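Local coordinates for proteasome protein (Corynebacterium glutamicum ATCC 13032, PDB 2P90), which is of unknown function but belongs to the PAC2 family, named after a proteasome assembly chaperone, and forms an assembly of three chains in the crystal, at residues M8-E12 / A122-L126; Y139-V145 / Y197-H203; D165-L169 / E269-Y273. All coordinates share one frame; numbering follows the deposited sequence.

How the interactions relate
Along the chain, interaction 1 closes before the other two open, whereas the segments of interactions 2 and 3 alternate. Interactions 1 and 2 both involve the large mixed sheet: the first packs helix 116-129 beside strand 9-11, one of its two outermost strands, the second pairs its parallel strands 134-143 and 194-202. Their centres lie about 30 Å apart, on opposite sides of the chain's centre, although helix 116-129 leads directly into strand 134-143. Interaction 3 is about 14 Å, centre to centre, from interaction 2 and about 38 Å from interaction 1; there the last helix, 253-276, meets a loop beyond strand 153-157. Only interaction 2 is thus part of the sheet's own pairing.

Interaction 1: residues M8-E12 / A122-L126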
loop_
_atom_site.group_PDB
_atom_site.type_symbol
_atom_site.label_atom_id
_atom_site.label_comp_id
_atom_site.label_asym_id
_atom_site.label_seq_id
_atom_site.Cartn_x
_atom_site.Cartn_y
_atom_site.Cartn_z
ATOM N N MET B 8 18.091 -11.262 2.140
ATOM C CA MET B 8 17.373 -10.315 3.044
ATOM C C MET B 8 18.281 -9.184 3.586
ATOM O O MET B 8 17.823 -8.076 3.779
ATOM C CB MET B 8 16.581 -11.069 4.145
ATOM C CG MET B 8 15.113 -10.550 4.398
ATOM S SD MET B 8 13.855 -10.632 3.076
ATOM C CE MET B 8 14.471 -11.498 1.653
ATOM N N TYR B 9 19.564 -9.460 3.797
ATOM C CA TYR B 9 20.504 -8.456 4.292
ATOM C C TYR B 9 21.922 -8.783 3.822
ATOM O O TYR B 9 22.187 -9.886 3.375
ATOM C CB TYR B 9 20.500 -8.402 5.833
ATOM C CG TYR B 9 20.905 -9.699 6.485
ATOM C CD1 TYR B 9 19.939 -10.647 6.827
ATOM C CD2 TYR B 9 22.251 -10.003 6.732
ATOM C CE1 TYR B 9 20.296 -11.869 7.385
ATOM C CE2 TYR B 9 22.627 -11.237 7.319
ATOM C CZ TYR B 9 21.635 -12.146 7.641
ATOM O OH TYR B 9 21.941 -13.345 8.219
ATOM N N GLU B 10 22.817 -7.821 4.000
ATOM C CA GLU B 10 24.222 -7.960 3.718
ATOM C C GLU B 10 25.006 -7.705 5.022
ATOM O O GLU B 10 24.754 -6.734 5.727
ATOM C CB GLU B 10 24.619 -6.925 2.643
ATOM C CG GLU B 10 25.826 -7.297 1.804
ATOM C CD GLU B 10 25.688 -8.700 1.192
ATOM O OE1 GLU B 10 24.761 -8.885 0.356
ATOM O OE2 GLU B 10 26.491 -9.609 1.553
ATOM N N LEU B 11 25.948 -8.572 5.350
ATOM C CA LEU B 11 26.828 -8.282 6.487
ATOM C C LEU B 11 27.877 -7.278 6.119
ATOM O O LEU B 11 28.471 -7.321 5.054
ATOM C CB LEU B 11 27.451 -9.536 7.091
ATOM C CG LEU B 11 26.506 -10.389 7.940
ATOM C CD1 LEU B 11 27.112 -11.755 8.212
ATOM C CD2 LEU B 11 26.116 -9.708 9.222
ATOM N N GLU B 12 28.093 -6.335 7.004
ATOM C CA GLU B 12 29.101 -5.327 6.754
ATOM C C GLU B 12 30.529 -5.939 6.794
ATOM O O GLU B 12 30.840 -6.849 7.590
ATOM C CB GLU B 12 28.902 -4.194 7.752
ATOM C CG GLU B 12 29.700 -2.962 7.457
ATOM C CD GLU B 12 29.077 -2.063 6.370
ATOM O OE1 GLU B 12 28.029 -2.427 5.727
ATOM O OE2 GLU B 12 29.675 -0.973 6.183
ATOM N N ALA B 122 15.312 -13.937 9.102
ATOM C CA ALA B 122 16.629 -13.356 8.948
ATOM C C ALA B 122 17.088 -12.724 10.268
ATOM O O ALA B 122 18.288 -12.780 10.637
ATOM C CB ALA B 122 16.619 -12.306 7.831
ATOM N N VAL B 123 16.128 -12.121 10.979
ATOM C CA VAL B 123 16.450 -11.521 12.253
ATOM C C VAL B 123 16.819 -12.578 13.318
ATOM O O VAL B 123 17.786 -12.382 14.079
ATOM C CB VAL B 123 15.418 -10.478 12.747
ATOM C CG1 VAL B 123 15.814 -10.007 14.145
ATOM C CG2 VAL B 123 15.415 -9.279 11.807
ATOM N N VAL B 124 16.098 -13.699 13.341
ATOM C CA VAL B 124 16.506 -14.748 14.245
ATOM C C VAL B 124 17.859 -15.368 13.902
ATOM O O VAL B 124 18.607 -15.661 14.815
ATOM C CB VAL B 124 15.412 -15.787 14.655
ATOM C CG1 VAL B 124 14.022 -15.197 14.605
ATOM C CG2 VAL B 124 15.503 -17.016 13.842
ATOM N N ASP B 125 18.218 -15.496 12.624
ATOM C CA ASP B 125 19.572 -15.966 12.307
ATOM C C ASP B 125 20.639 -15.001 12.819
ATOM O O ASP B 125 21.763 -15.418 13.118
ATOM C CB ASP B 125 19.822 -16.164 10.809
ATOM C CG ASP B 125 18.871 -17.156 10.163
ATOM O OD1 ASP B 125 18.428 -18.149 10.830
ATOM O OD2 ASP B 125 18.571 -16.909 8.964
ATOM N N LEU B 126 20.293 -13.712 12.873
ATOM C CA LEU B 126 21.243 -12.711 13.328
ATOM C C LEU B 126 21.401 -12.745 14.850
ATOM O O LEU B 126 22.537 -12.599 15.338
ATOM C CB LEU B 126 20.905 -11.301 12.815
ATOM C CG LEU B 126 21.173 -11.013 11.337
ATOM C CD1 LEU B 126 20.504 -9.709 10.900
ATOM C CD2 LEU B 126 22.665 -10.997 11.049
HETATM O O HOH W 1 19.627 -15.431 7.378
#
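Leu126 lies over one face of the Tyr9 ring, and Ala122 meets the same ring at its edge. The methyl CD1 of Leu126 sits above the ring centre, 4.1 Å from the centroid and only 9° off the normal, a CH-pi contact. The other methyl, CD2, reaches the far end of the ring and lies 3.7 Å from Tyr9 CE2. In the ring plane, Ala122 CB presses on Tyr9 CE1 at 3.7 Å. With CG set between its own backbone N and carbonyl carbon (chi1 61°), Tyr9 carries its ring toward the helix. At the margins, Met8 CB touches Ala122 CB at 3.9 Å and Leu11 CD2 reaches Leu126 CD2 at 4.1 Å; the end of the Met8 chain leads away. No direct hydrogen bond crosses, so the join is apolar. This is a helix packed beside an edge strand of a mixed sheet: strand 9-11 and the 122-126 part of helix 116-129 run nearly the same way, at 20°, with axes 11.1 Å apart. A water lies 3.2 Å from Tyr9 OH on the Asp125 side, but its distance to Asp125 OD2 is too short to trust, which leaves the bridge doubtful. Further out, Glu10 and Glu12 make backbone hydrogen bonds to Ser60 and Ile58 of strand 54-61, and Met8 to Asn62 just beyond it. The Phe61 ring meets that of Tyr9 with planes inclined while also touching Leu126 and Val123. On another side of the helix, Val123 and Val124 pack on Leu183 of helix 179-189.

Interaction 2: residues Y139-V145 / Y197-H203; sequences YAAPMTV and YTVHVPH
Tyr139 N donates to Tyr197 O, the first of a series of backbone hydrogen bonds that runs the length of the pairing. Val199 next spans two residues of the other strand, giving its N-H to Tyr139 O and taking that of Ala141 on its carbonyl, while Val201 does the same with Ala141 O and Met143 N. The last of these is short, Met143 N to Val201 O at 2.6 Å; it and Ala141 N to Val199 O are both nearly straight, the latter at 168°. At the end of the pairing, Met143 O takes His203 N at 2.8 Å and, weakly, His203 ND1, near the plane of that ring.

Apolar contacts are fewer: within one pair Ala140 CB meets Val199 CG1 at 3.7 Å; diagonally, Ala141 CB meets Thr198 CG2 at 3.8 Å; beyond the strand, Val145 CG2 packs on Pro202 CD.

One aromatic contact stands out. Bent at chi2 (-61°), Met143 brings CE over the His200 ring, 3.9 Å from its centroid, with SD also above the face but more distant. His200 NE2 is hydrogen-bonded to Thr154 OG1 of strand 153-157, which probably helps to set the ring's rotation. Elsewhere, Tyr139 OH binds Glu184 and Ser180.

Such bonding, with one residue gripping two neighbours of its partner, is typical of parallel strands, here 134-143 and 194-202 within the mixed central sheet.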
loop_
_atom_site.group_PDB
_atom_site.type_symbol
_atom_site.label_atom_id
_atom_site.label_comp_id
_atom_site.label_asym_id
_atom_site.label_seq_id
_atom_site.Cartn_x
_atom_site.Cartn_y
_atom_site.Cartn_z
ATOM N N TYR B 139 7.340 -0.108 21.220
ATOM C CA TYR B 139 6.032 0.292 20.695
ATOM C C TYR B 139 5.643 1.565 21.431
ATOM O O TYR B 139 5.978 1.704 22.595
ATOM C CB TYR B 139 4.989 -0.775 21.001
ATOM C CG TYR B 139 5.364 -2.154 20.505
ATOM C CD1 TYR B 139 4.960 -2.572 19.237
ATOM C CD2 TYR B 139 6.124 -3.043 21.299
ATOM C CE1 TYR B 139 5.305 -3.800 18.757
ATOM C CE2 TYR B 139 6.474 -4.305 20.817
ATOM C CZ TYR B 139 6.059 -4.667 19.536
ATOM O OH TYR B 139 6.356 -5.882 18.979
ATOM N N ALA B 140 4.996 2.511 20.754
ATOM C CA ALA B 140 4.387 3.668 21.418
ATOM C C ALA B 140 2.919 3.727 21.006
ATOM O O ALA B 140 2.579 3.848 19.794
ATOM C CB ALA B 140 5.102 4.942 21.065
ATOM N N ALA B 141 2.037 3.618 22.006
ATOM C CA ALA B 141 0.588 3.597 21.737
ATOM C C ALA B 141 -0.090 4.830 22.244
ATOM O O ALA B 141 0.218 5.274 23.343
ATOM C CB ALA B 141 -0.092 2.317 22.338
ATOM N N PRO B 142 -1.057 5.363 21.466
ATOM C CA PRO B 142 -1.834 6.481 21.989
ATOM C C PRO B 142 -2.788 5.922 23.030
ATOM O O PRO B 142 -3.470 4.923 22.757
ATOM C CB PRO B 142 -2.607 6.998 20.769
ATOM C CG PRO B 142 -2.649 5.835 19.786
ATOM C CD PRO B 142 -1.513 4.913 20.130
ATOM N N MET B 143 -2.829 6.533 24.218
ATOM C CA MET B 143 -3.706 6.032 25.289
ATOM C C MET B 143 -4.505 7.139 25.968
ATOM O O MET B 143 -4.221 8.344 25.819
ATOM C CB MET B 143 -2.932 5.224 26.351
ATOM C CG MET B 143 -2.254 3.926 25.857
ATOM S SD MET B 143 -3.316 2.607 25.151
ATOM C CE MET B 143 -2.169 1.248 25.322
ATOM N N THR B 144 -5.489 6.707 26.745
ATOM C CA THR B 144 -6.325 7.619 27.522
ATOM C C THR B 144 -5.622 7.825 28.861
ATOM O O THR B 144 -6.008 7.253 29.884
ATOM C CB THR B 144 -7.759 7.060 27.714
ATOM O OG1 THR B 144 -7.673 5.723 28.195
ATOM C CG2 THR B 144 -8.528 7.055 26.400
ATOM N N VAL B 145 -4.546 8.609 28.795
ATOM C CA VAL B 145 -3.705 8.969 29.917
ATOM C C VAL B 145 -3.419 10.448 29.722
ATOM O O VAL B 145 -3.435 10.935 28.571
ATOM C CB VAL B 145 -2.364 8.152 29.974
ATOM C CG1 VAL B 145 -2.629 6.657 30.212
ATOM C CG2 VAL B 145 -1.469 8.381 28.733
ATOM N N TYR B 197 8.014 -3.753 24.821
ATOM C CA TYR B 197 7.682 -2.619 25.699
ATOM C C TYR B 197 6.860 -1.568 24.965
ATOM O O TYR B 197 7.269 -1.004 23.957
ATOM C CB TYR B 197 8.921 -1.946 26.298
ATOM C CG TYR B 197 9.857 -2.804 27.133
ATOM C CD1 TYR B 197 9.482 -4.075 27.613
ATOM C CD2 TYR B 197 11.116 -2.316 27.482
ATOM C CE1 TYR B 197 10.365 -4.850 28.411
ATOM C CE2 TYR B 197 12.006 -3.070 28.285
ATOM C CZ TYR B 197 11.617 -4.330 28.731
ATOM O OH TYR B 197 12.512 -5.051 29.470
ATOM N N THR B 198 5.697 -1.283 25.504
ATOM C CA THR B 198 4.879 -0.223 24.996
ATOM C C THR B 198 4.816 0.936 26.005
ATOM O O THR B 198 4.471 0.754 27.174
ATOM C CB THR B 198 3.453 -0.764 24.736
ATOM O OG1 THR B 198 3.556 -1.976 23.979
ATOM C CG2 THR B 198 2.594 0.255 24.003
ATOM N N VAL B 199 5.120 2.128 25.532
ATOM C CA VAL B 199 4.982 3.323 26.334
ATOM C C VAL B 199 3.608 3.910 25.973
ATOM O O VAL B 199 3.175 3.807 24.815
ATOM C CB VAL B 199 6.178 4.292 26.051
ATOM C CG1 VAL B 199 6.146 4.824 24.603
ATOM C CG2 VAL B 199 6.227 5.435 27.042
ATOM N N HIS B 200 2.920 4.488 26.958
ATOM C CA HIS B 200 1.567 5.005 26.778
ATOM C C HIS B 200 1.624 6.497 26.623
ATOM O O HIS B 200 2.172 7.171 27.488
ATOM C CB HIS B 200 0.703 4.670 27.991
ATOM C CG HIS B 200 0.470 3.204 28.165
ATOM N ND1 HIS B 200 -0.678 2.693 28.733
ATOM C CD2 HIS B 200 1.224 2.137 27.814
ATOM C CE1 HIS B 200 -0.606 1.375 28.754
ATOM N NE2 HIS B 200 0.533 1.013 28.186
ATOM N N VAL B 201 1.084 7.019 25.522
ATOM C CA VAL B 201 1.232 8.420 25.206
ATOM C C VAL B 201 -0.170 9.021 25.191
ATOM O O VAL B 201 -1.067 8.396 24.637
ATOM C CB VAL B 201 1.927 8.574 23.817
ATOM C CG1 VAL B 201 2.048 10.053 23.390
ATOM C CG2 VAL B 201 3.298 7.828 23.792
ATOM N N PRO B 202 -0.375 10.210 25.828
ATOM C CA PRO B 202 -1.693 10.851 25.781
ATOM C C PRO B 202 -2.158 10.891 24.339
ATOM O O PRO B 202 -1.410 11.329 23.486
ATOM C CB PRO B 202 -1.420 12.266 26.308
ATOM C CG PRO B 202 -0.248 12.115 27.165
ATOM C CD PRO B 202 0.580 11.007 26.630
ATOM N N HIS B 203 -3.362 10.406 24.064
ATOM C CA HIS B 203 -3.822 10.289 22.688
ATOM C C HIS B 203 -3.860 11.643 22.004
ATOM O O HIS B 203 -3.596 11.733 20.800
ATOM C CB HIS B 203 -5.202 9.602 22.601
ATOM C CG HIS B 203 -6.305 10.405 23.205
ATOM N ND1 HIS B 203 -6.450 10.563 24.568
ATOM C CD2 HIS B 203 -7.295 11.133 22.635
ATOM C CE1 HIS B 203 -7.490 11.348 24.811
ATOM N NE2 HIS B 203 -8.017 11.709 23.654
#

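Interaction 3: residues D165-L169 / E269-Y273; sequences DQVSL and ELERY
A surface contact joins the loop after strand 153-157 to the last helix, 253-276, and one aromatic side chain carries most of it. Tyr273 leaves the helix with CG anti to its backbone N (chi1 -166°) and lies along the loop, where Val167 and Leu169 meet different parts of its ring. Val167 comes over one face: its CA stands 3.9 Å from the ring centroid, 16° off the normal and displaced toward the rim, while its CG1 lies 4.1 Å from Tyr273 CG. Leu169 comes in at the edge instead, its CB close to the ring plane and 3.4 Å from Tyr273 CD1. At the far end of the ring, Tyr273 OH is 2.9 Å from Gln166 O, a carbonyl that already accepts the backbone N-H of Ser168. The loop keeps its shape by local bonds: Ser168 centres an inverse gamma turn, and its OG donates to Gln166 OE1 at 2.7 Å from above the amide plane. On the helix, Glu269 has a double part. Its OE2 touches Leu169 CD2 at 3.4 Å, and its OE1 forms a salt bridge with Arg272 NE, 3.1 Å away, reached from above the carboxylate plane; Arg272 NH1 also binds Ser268. Val167 CG2 reaches Leu270 CD1 at a looser 4.4 Å. The Tyr273 ring also stacks with that of His277, which touches Leu169 as well. Ser168 O makes a weak hydrogen bond to Asn81 of a neighbouring subunit. The loop in turn touches strand 153-157, Gln166 on Ala155 and Ser168 on Thr154, and is tied to helix 211-225 by the salt bridge of Asp165 with Lys216.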
loop_
_atom_site.group_PDB
_atom_site.type_symbol
_atom_site.label_atom_id
_atom_site.label_comp_id
_atom_site.label_asym_id
_atom_site.label_seq_id
_atom_site.Cartn_x
_atom_site.Cartn_y
_atom_site.Cartn_z
ATOM N N ASP B 165 9.796 -1.290 36.880
ATOM C CA ASP B 165 8.642 -0.411 36.795
ATOM C C ASP B 165 7.878 -0.576 35.480
ATOM O O ASP B 165 8.369 -0.224 34.400
ATOM C CB ASP B 165 9.048 1.045 37.000
ATOM C CG ASP B 165 7.863 1.990 36.937
ATOM O OD1 ASP B 165 6.788 1.651 37.492
ATOM O OD2 ASP B 165 8.006 3.067 36.322
ATOM N N GLN B 166 6.661 -1.098 35.591
ATOM C CA GLN B 166 5.837 -1.421 34.442
ATOM C C GLN B 166 4.437 -1.743 34.939
ATOM O O GLN B 166 4.190 -2.832 35.465
ATOM C CB GLN B 166 6.451 -2.596 33.675
ATOM C CG GLN B 166 5.474 -3.666 33.232
ATOM C CD GLN B 166 5.902 -5.070 33.646
ATOM O OE1 GLN B 166 5.602 -6.036 32.953
ATOM N NE2 GLN B 166 6.601 -5.184 34.776
ATOM N N VAL B 167 3.538 -0.773 34.775
ATOM C CA VAL B 167 2.163 -0.825 35.272
ATOM C C VAL B 167 1.278 -1.711 34.363
ATOM O O VAL B 167 0.126 -1.375 34.052
ATOM C CB VAL B 167 1.620 0.643 35.513
ATOM C CG1 VAL B 167 0.095 0.703 35.607
ATOM C CG2 VAL B 167 2.253 1.267 36.798
ATOM N N SER B 168 1.834 -2.870 33.986
ATOM C CA SER B 168 1.293 -3.743 32.924
ATOM C C SER B 168 0.230 -4.752 33.364
ATOM O O SER B 168 0.353 -5.954 33.091
ATOM C CB SER B 168 2.432 -4.495 32.250
ATOM O OG SER B 168 2.915 -5.493 33.113
ATOM N N LEU B 169 -0.804 -4.254 34.042
ATOM C CA LEU B 169 -1.945 -5.067 34.450
ATOM C C LEU B 169 -2.764 -5.346 33.185
ATOM O O LEU B 169 -3.513 -4.477 32.698
ATOM C CB LEU B 169 -2.774 -4.345 35.534
ATOM C CG LEU B 169 -3.626 -5.073 36.600
ATOM C CD1 LEU B 169 -2.968 -6.341 37.181
ATOM C CD2 LEU B 169 -4.015 -4.093 37.739
ATOM N N GLU B 269 -6.571 3.657 38.503
ATOM C CA GLU B 269 -5.971 2.424 37.989
ATOM C C GLU B 269 -4.642 2.147 38.710
ATOM O O GLU B 269 -4.298 0.993 38.994
ATOM C CB GLU B 269 -5.823 2.462 36.458
ATOM C CG GLU B 269 -5.663 1.079 35.710
ATOM C CD GLU B 269 -6.047 -0.263 36.510
ATOM O OE1 GLU B 269 -7.251 -0.708 36.469
ATOM O OE2 GLU B 269 -5.110 -0.909 37.093
ATOM N N LEU B 270 -3.929 3.214 39.057
ATOM C CA LEU B 270 -2.717 3.087 39.848
ATOM C C LEU B 270 -2.999 2.484 41.228
ATOM O O LEU B 270 -2.229 1.647 41.706
ATOM C CB LEU B 270 -2.012 4.436 39.957
ATOM C CG LEU B 270 -0.700 4.486 40.732
ATOM C CD1 LEU B 270 0.361 3.648 40.026
ATOM C CD2 LEU B 270 -0.247 5.951 40.932
ATOM N N GLU B 271 -4.099 2.897 41.863
ATOM C CA GLU B 271 -4.581 2.235 43.091
ATOM C C GLU B 271 -4.854 0.761 42.852
ATOM O O GLU B 271 -4.352 -0.079 43.562
ATOM C CB GLU B 271 -5.838 2.905 43.628
ATOM C CG GLU B 271 -5.586 4.315 44.104
ATOM C CD GLU B 271 -6.800 4.984 44.748
ATOM O OE1 GLU B 271 -7.573 4.308 45.477
ATOM O OE2 GLU B 271 -6.937 6.215 44.559
ATOM N N ARG B 272 -5.618 0.431 41.823
ATOM C CA ARG B 272 -5.899 -0.973 41.597
ATOM C C ARG B 272 -4.611 -1.776 41.419
ATOM O O ARG B 272 -4.473 -2.870 41.973
ATOM C CB ARG B 272 -6.901 -1.163 40.460
ATOM C CG ARG B 272 -8.307 -0.755 40.892
ATOM C CD ARG B 272 -9.383 -0.996 39.841
ATOM N NE ARG B 272 -9.249 -0.063 38.731
ATOM C CZ ARG B 272 -9.610 1.228 38.727
ATOM N NH1 ARG B 272 -10.176 1.798 39.775
ATOM N NH2 ARG B 272 -9.396 1.958 37.637
ATOM N N TYR B 273 -3.652 -1.182 40.701
ATOM C CA TYR B 273 -2.387 -1.829 40.396
ATOM C C TYR B 273 -1.523 -2.159 41.621
ATOM O O TYR B 273 -1.006 -3.266 41.726
ATOM C CB TYR B 273 -1.571 -1.031 39.345
ATOM C CG TYR B 273 -0.450 -1.881 38.788
ATOM C CD1 TYR B 273 -0.714 -2.825 37.804
ATOM C CD2 TYR B 273 0.856 -1.797 39.308
ATOM C CE1 TYR B 273 0.277 -3.645 37.299
ATOM C CE2 TYR B 273 1.879 -2.630 38.818
ATOM C CZ TYR B 273 1.575 -3.556 37.810
ATOM O OH TYR B 273 2.551 -4.413 37.287
#